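Uncharacterized protein (Pediococcus pentosaceus, PDB 3QKB) is of unknown function but belongs to the DUF74 family and may bind heavy metals. Local coordinates at residues Y53-F56 with D57-F60; F60-A63 with K64-K68. All coordinates share one frame; numbering follows the deposited sequence.

Contact 1: Y53-F56 with D57-F60; sequences YNMF and DQLF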
loop_
_atom_site.group_PDB
_atom_site.type_symbol
_atom_site.label_atom_id
_atom_site.label_comp_id
_atom_site.label_asym_id
_atom_site.label_seq_id
_atom_site.Cartn_x
_atom_site.Cartn_y
_atom_site.Cartn_z
ATOM N N TYR A 53 -12.255 8.837 -14.011
ATOM C CA TYR A 53 -11.098 8.318 -13.245
ATOM C C TYR A 53 -9.966 7.821 -14.144
ATOM O O TYR A 53 -8.838 7.749 -13.698
ATOM C CB TYR A 53 -11.558 7.310 -12.164
ATOM C CG TYR A 53 -12.471 8.028 -11.205
ATOM C CD1 TYR A 53 -11.951 8.942 -10.273
ATOM C CD2 TYR A 53 -13.855 7.951 -11.337
ATOM C CE1 TYR A 53 -12.780 9.693 -9.449
ATOM C CE2 TYR A 53 -14.697 8.694 -10.503
ATOM C CZ TYR A 53 -14.142 9.561 -9.561
ATOM O OH TYR A 53 -14.970 10.303 -8.765
ATOM N N ASN A 54 -10.256 7.578 -15.428
ATOM C CA ASN A 54 -9.244 7.424 -16.515
ATOM C C ASN A 54 -8.187 8.526 -16.566
ATOM O O ASN A 54 -7.097 8.345 -17.100
ATOM C CB ASN A 54 -9.944 7.348 -17.899
ATOM C CG ASN A 54 -10.823 8.586 -18.202
ATOM O OD1 ASN A 54 -11.880 8.775 -17.592
ATOM N ND2 ASN A 54 -10.383 9.418 -19.145
HETATM N N MSE A 55 -8.535 9.701 -16.045
HETATM C CA MSE A 55 -7.610 10.819 -16.009
HETATM C C MSE A 55 -6.467 10.674 -15.030
HETATM O O MSE A 55 -5.536 11.484 -15.076
HETATM C CB MSE A 55 -8.358 12.122 -15.730
HETATM C CG MSE A 55 -9.205 12.580 -16.929
HETATM SE SE MSE A 55 -9.848 14.309 -16.572
HETATM C CE MSE A 55 -8.672 15.333 -17.742
ATOM N N PHE A 56 -6.528 9.669 -14.140
ATOM C CA PHE A 56 -5.351 9.246 -13.374
ATOM C C PHE A 56 -4.181 8.801 -14.256
ATOM O O PHE A 56 -3.042 8.889 -13.827
ATOM C CB PHE A 56 -5.679 8.093 -12.398
ATOM C CG PHE A 56 -6.119 8.541 -11.039
ATOM C CD1 PHE A 56 -5.187 8.868 -10.088
ATOM C CD2 PHE A 56 -7.473 8.615 -10.701
ATOM C CE1 PHE A 56 -5.584 9.270 -8.811
ATOM C CE2 PHE A 56 -7.886 9.011 -9.436
ATOM C CZ PHE A 56 -6.955 9.341 -8.490
ATOM N N ASP A 57 -4.460 8.287 -15.451
ATOM C CA ASP A 57 -3.404 7.795 -16.352
ATOM C C ASP A 57 -2.266 8.816 -16.530
ATOM O O ASP A 57 -1.092 8.499 -16.286
ATOM C CB ASP A 57 -4.001 7.417 -17.727
ATOM C CG ASP A 57 -4.872 6.109 -17.685
ATOM O OD1 ASP A 57 -4.976 5.410 -16.607
ATOM O OD2 ASP A 57 -5.448 5.797 -18.759
ATOM N N GLN A 58 -2.654 10.045 -16.874
ATOM C CA GLN A 58 -1.740 11.205 -16.979
ATOM C C GLN A 58 -0.837 11.359 -15.782
ATOM O O GLN A 58 0.351 11.651 -15.920
ATOM C CB GLN A 58 -2.513 12.530 -17.036
ATOM C CG GLN A 58 -3.534 12.707 -18.100
ATOM C CD GLN A 58 -4.450 13.844 -17.766
ATOM O OE1 GLN A 58 -5.680 13.725 -17.878
ATOM N NE2 GLN A 58 -3.866 14.958 -17.316
ATOM N N LEU A 59 -1.454 11.272 -14.604
ATOM C CA LEU A 59 -0.810 11.617 -13.357
ATOM C C LEU A 59 0.260 10.593 -13.001
ATOM O O LEU A 59 1.325 10.959 -12.520
ATOM C CB LEU A 59 -1.852 11.741 -12.233
ATOM C CG LEU A 59 -2.887 12.865 -12.347
ATOM C CD1 LEU A 59 -3.889 12.734 -11.241
ATOM C CD2 LEU A 59 -2.242 14.239 -12.300
ATOM N N PHE A 60 -0.017 9.316 -13.251
ATOM C CA PHE A 60 1.001 8.281 -13.087
ATOM C C PHE A 60 2.212 8.548 -13.990
ATOM O O PHE A 60 3.342 8.443 -13.524
ATOM C CB PHE A 60 0.450 6.881 -13.387
ATOM C CG PHE A 60 -0.520 6.365 -12.361
ATOM C CD1 PHE A 60 -0.108 6.118 -11.060
ATOM C CD2 PHE A 60 -1.849 6.097 -12.705
ATOM C CE1 PHE A 60 -1.011 5.643 -10.094
ATOM C CE2 PHE A 60 -2.751 5.614 -11.751
ATOM C CZ PHE A 60 -2.326 5.384 -10.443
#

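Contact 2: F60-A63 with K64-K68; sequences FDEA and KQKLK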
loop_
_atom_site.group_PDB
_atom_site.type_symbol
_atom_site.label_atom_id
_atom_site.label_comp_id
_atom_site.label_asym_id
_atom_site.label_seq_id
_atom_site.Cartn_x
_atom_site.Cartn_y
_atom_site.Cartn_z
ATOM N N PHE A 60 -0.017 9.316 -13.251
ATOM C CA PHE A 60 1.001 8.281 -13.087
ATOM C C PHE A 60 2.212 8.548 -13.990
ATOM O O PHE A 60 3.342 8.443 -13.524
ATOM C CB PHE A 60 0.450 6.881 -13.387
ATOM C CG PHE A 60 -0.520 6.365 -12.361
ATOM C CD1 PHE A 60 -0.108 6.118 -11.060
ATOM C CD2 PHE A 60 -1.849 6.097 -12.705
ATOM C CE1 PHE A 60 -1.011 5.643 -10.094
ATOM C CE2 PHE A 60 -2.751 5.614 -11.751
ATOM C CZ PHE A 60 -2.326 5.384 -10.443
ATOM N N ASP A 61 1.969 8.889 -15.266
ATOM C CA ASP A 61 3.055 9.238 -16.203
ATOM C C ASP A 61 3.871 10.407 -15.701
ATOM O O ASP A 61 5.104 10.347 -15.708
ATOM C CB ASP A 61 2.517 9.581 -17.606
ATOM C CG ASP A 61 2.473 8.370 -18.549
ATOM O OD1 ASP A 61 2.364 7.211 -18.073
ATOM O OD2 ASP A 61 2.527 8.591 -19.788
ATOM N N GLU A 62 3.175 11.460 -15.259
ATOM C CA GLU A 62 3.821 12.674 -14.736
ATOM C C GLU A 62 4.639 12.361 -13.492
ATOM O O GLU A 62 5.764 12.807 -13.375
ATOM C CB GLU A 62 2.779 13.771 -14.429
ATOM C CG GLU A 62 3.367 15.207 -14.159
ATOM C CD GLU A 62 2.298 16.208 -13.638
ATOM O OE1 GLU A 62 1.291 16.423 -14.364
ATOM O OE2 GLU A 62 2.465 16.761 -12.507
ATOM N N ALA A 63 4.076 11.561 -12.586
ATOM C CA ALA A 63 4.784 11.133 -11.371
ATOM C C ALA A 63 6.070 10.381 -11.703
ATOM O O ALA A 63 7.109 10.698 -11.158
ATOM C CB ALA A 63 3.885 10.293 -10.505
ATOM N N LYS A 64 6.001 9.436 -12.641
ATOM C CA LYS A 64 7.197 8.723 -13.122
ATOM C C LYS A 64 8.251 9.663 -13.704
ATOM O O LYS A 64 9.413 9.539 -13.350
ATOM C CB LYS A 64 6.844 7.660 -14.165
ATOM C CG LYS A 64 6.207 6.435 -13.590
ATOM C CD LYS A 64 6.049 5.312 -14.626
ATOM C CE LYS A 64 4.944 5.582 -15.629
ATOM N NZ LYS A 64 4.690 4.383 -16.490
ATOM N N GLN A 65 7.853 10.594 -14.582
ATOM C CA GLN A 65 8.827 11.533 -15.173
ATOM C C GLN A 65 9.510 12.387 -14.105
ATOM O O GLN A 65 10.703 12.618 -14.190
ATOM C CB GLN A 65 8.203 12.459 -16.243
ATOM C CG GLN A 65 7.882 11.807 -17.611
ATOM C CD GLN A 65 9.102 11.161 -18.282
ATOM O OE1 GLN A 65 9.916 11.835 -18.928
ATOM N NE2 GLN A 65 9.234 9.841 -18.113
ATOM N N LYS A 66 8.761 12.840 -13.102
ATOM C CA LYS A 66 9.348 13.587 -11.989
ATOM C C LYS A 66 10.361 12.734 -11.239
ATOM O O LYS A 66 11.441 13.208 -10.926
ATOM C CB LYS A 66 8.266 14.085 -11.017
ATOM C CG LYS A 66 7.422 15.260 -11.524
ATOM C CD LYS A 66 6.519 15.789 -10.394
ATOM C CE LYS A 66 5.527 16.841 -10.858
ATOM N NZ LYS A 66 5.292 17.868 -9.792
ATOM N N LEU A 67 10.000 11.477 -10.959
ATOM C CA LEU A 67 10.878 10.553 -10.223
ATOM C C LEU A 67 12.141 10.255 -11.011
ATOM O O LEU A 67 13.223 10.282 -10.449
ATOM C CB LEU A 67 10.158 9.239 -9.860
ATOM C CG LEU A 67 9.091 9.272 -8.742
ATOM C CD1 LEU A 67 8.464 7.893 -8.591
ATOM C CD2 LEU A 67 9.635 9.746 -7.405
ATOM N N LYS A 68 12.003 10.013 -12.315
ATOM C CA LYS A 68 13.162 9.749 -13.194
ATOM C C LYS A 68 14.127 10.919 -13.232
ATOM O O LYS A 68 15.316 10.718 -13.061
ATOM C CB LYS A 68 12.710 9.374 -14.609
ATOM C CG LYS A 68 12.198 7.941 -14.727
ATOM C CD LYS A 68 11.581 7.687 -16.094
ATOM C CE LYS A 68 11.231 6.215 -16.295
ATOM N NZ LYS A 68 10.975 5.875 -17.724
#

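Contact 1: Y53-F56 with D57-F60
F56 meets L59 and F60 one turn further along the chain, and the three side chains make up the close-packed part of this local contact. CD1 of the F56 ring lies 4.2 Å from CD1 of L59, while CB of F56 touches CE2 of F60 at 3.9 Å; both neighbours approach the F56 ring obliquely. Their backbones are joined as well. The carbonyl oxygen of F56 receives N-H of F60 at 3.1 Å, nearly straight at 165°, and a weak, more bent bond from N of L59. With CG of F60 anti to its carbonyl carbon (chi1 -70°), the phenyl ring is laid back along the helix and its carbon CD2 also comes near O of F56, which meets the ring obliquely. This is the first turn of helix 56-73, entered from the loop that follows strand 31-44: N of D57 bonds to O of N54 at 3.1 Å, lying well above the carbonyl plane. The helix lies against the protein's antiparallel strands, where F56 packs on T86, V88, L98 and V100, and F60 sets its ring edge-to-face with Y84. F56 also meets the ring of H101 of a second subunit. The contact is looser around the exposed N54 and Q58 and the partly exposed M55 and D57. The selenomethionine M55 and Q58 run side by side in the same direction, and the methyl CE of M55 comes to 3.4 Å from OE1 of Q58. The carboxylate of D57, which packs on T40 of the second subunit, lies near the N54 carbonyl oxygen without bonding to it, both being acceptors.

Contact 2: F60-A63 with K64-K68
Successive turns in the middle of helix 56-73 meet here, a local contact of i to i+4 backbone bonds with two acid-lysine pairs on the flanks. Four consecutive bonds run from N of K64, Q65, K66 and L67 to O of F60, D61, E62 and A63, each at 3.0 Å and close to straight, as in a regular alpha helix. Among the side chains, D61 and K64 cross obliquely. OD1 of D61 stands 4.0 Å from NZ of K64, a long salt bridge, and about as far from CE. The K64 chain turns at chi3 (-74°) after running past the F60 carbonyl, with CG 3.5 Å from that oxygen. Its ammonium has a stronger partner in E38 of a second subunit, and the two carboxylates together probably favour the charged lysine. A leucine in place of K64 would probably leave E38 of the second subunit without its cationic mate and D61 without the lysine of its long salt bridge. On another flank E62 and K66 extend side by side; OE2 of E62 touches CE of K66 at 3.5 Å, but at 4.1 Å from NZ it falls beyond a salt bridge. That NZ is instead hydrogen-bonded to O of T40. Apolar packing on the sheet comes from F60 and A63 on V100 of strand 94-109 and from L67 on I79 and L82 of strand 78-91 and A39 of strand 31-44. K64 touches Y84, and E62 and K66 meet strand 31-44, so this part of the helix packs against all three long strands.

Overall arrangement
Contact 1 runs from the preceding loop into helix 56-73 and contact 2 continues along it, sharing F60, with their centres about 12 Å apart. Contact 1 lies at the start of the helix, about 11 Å from the centre of the chain, and its side-chain chemistry is largely aromatic and aliphatic. Contact 2 sits nearer the middle, about 5 Å from that centre, where regular backbone bonds are flanked by acid-lysine pairs. Each combines buried residues against the same three long strands with more exposed polar ones, some of which still touch strand 31-44. Both also reach the second subunit, contact 1 partly by ring packing and contact 2 by a lysine-glutamate salt bridge.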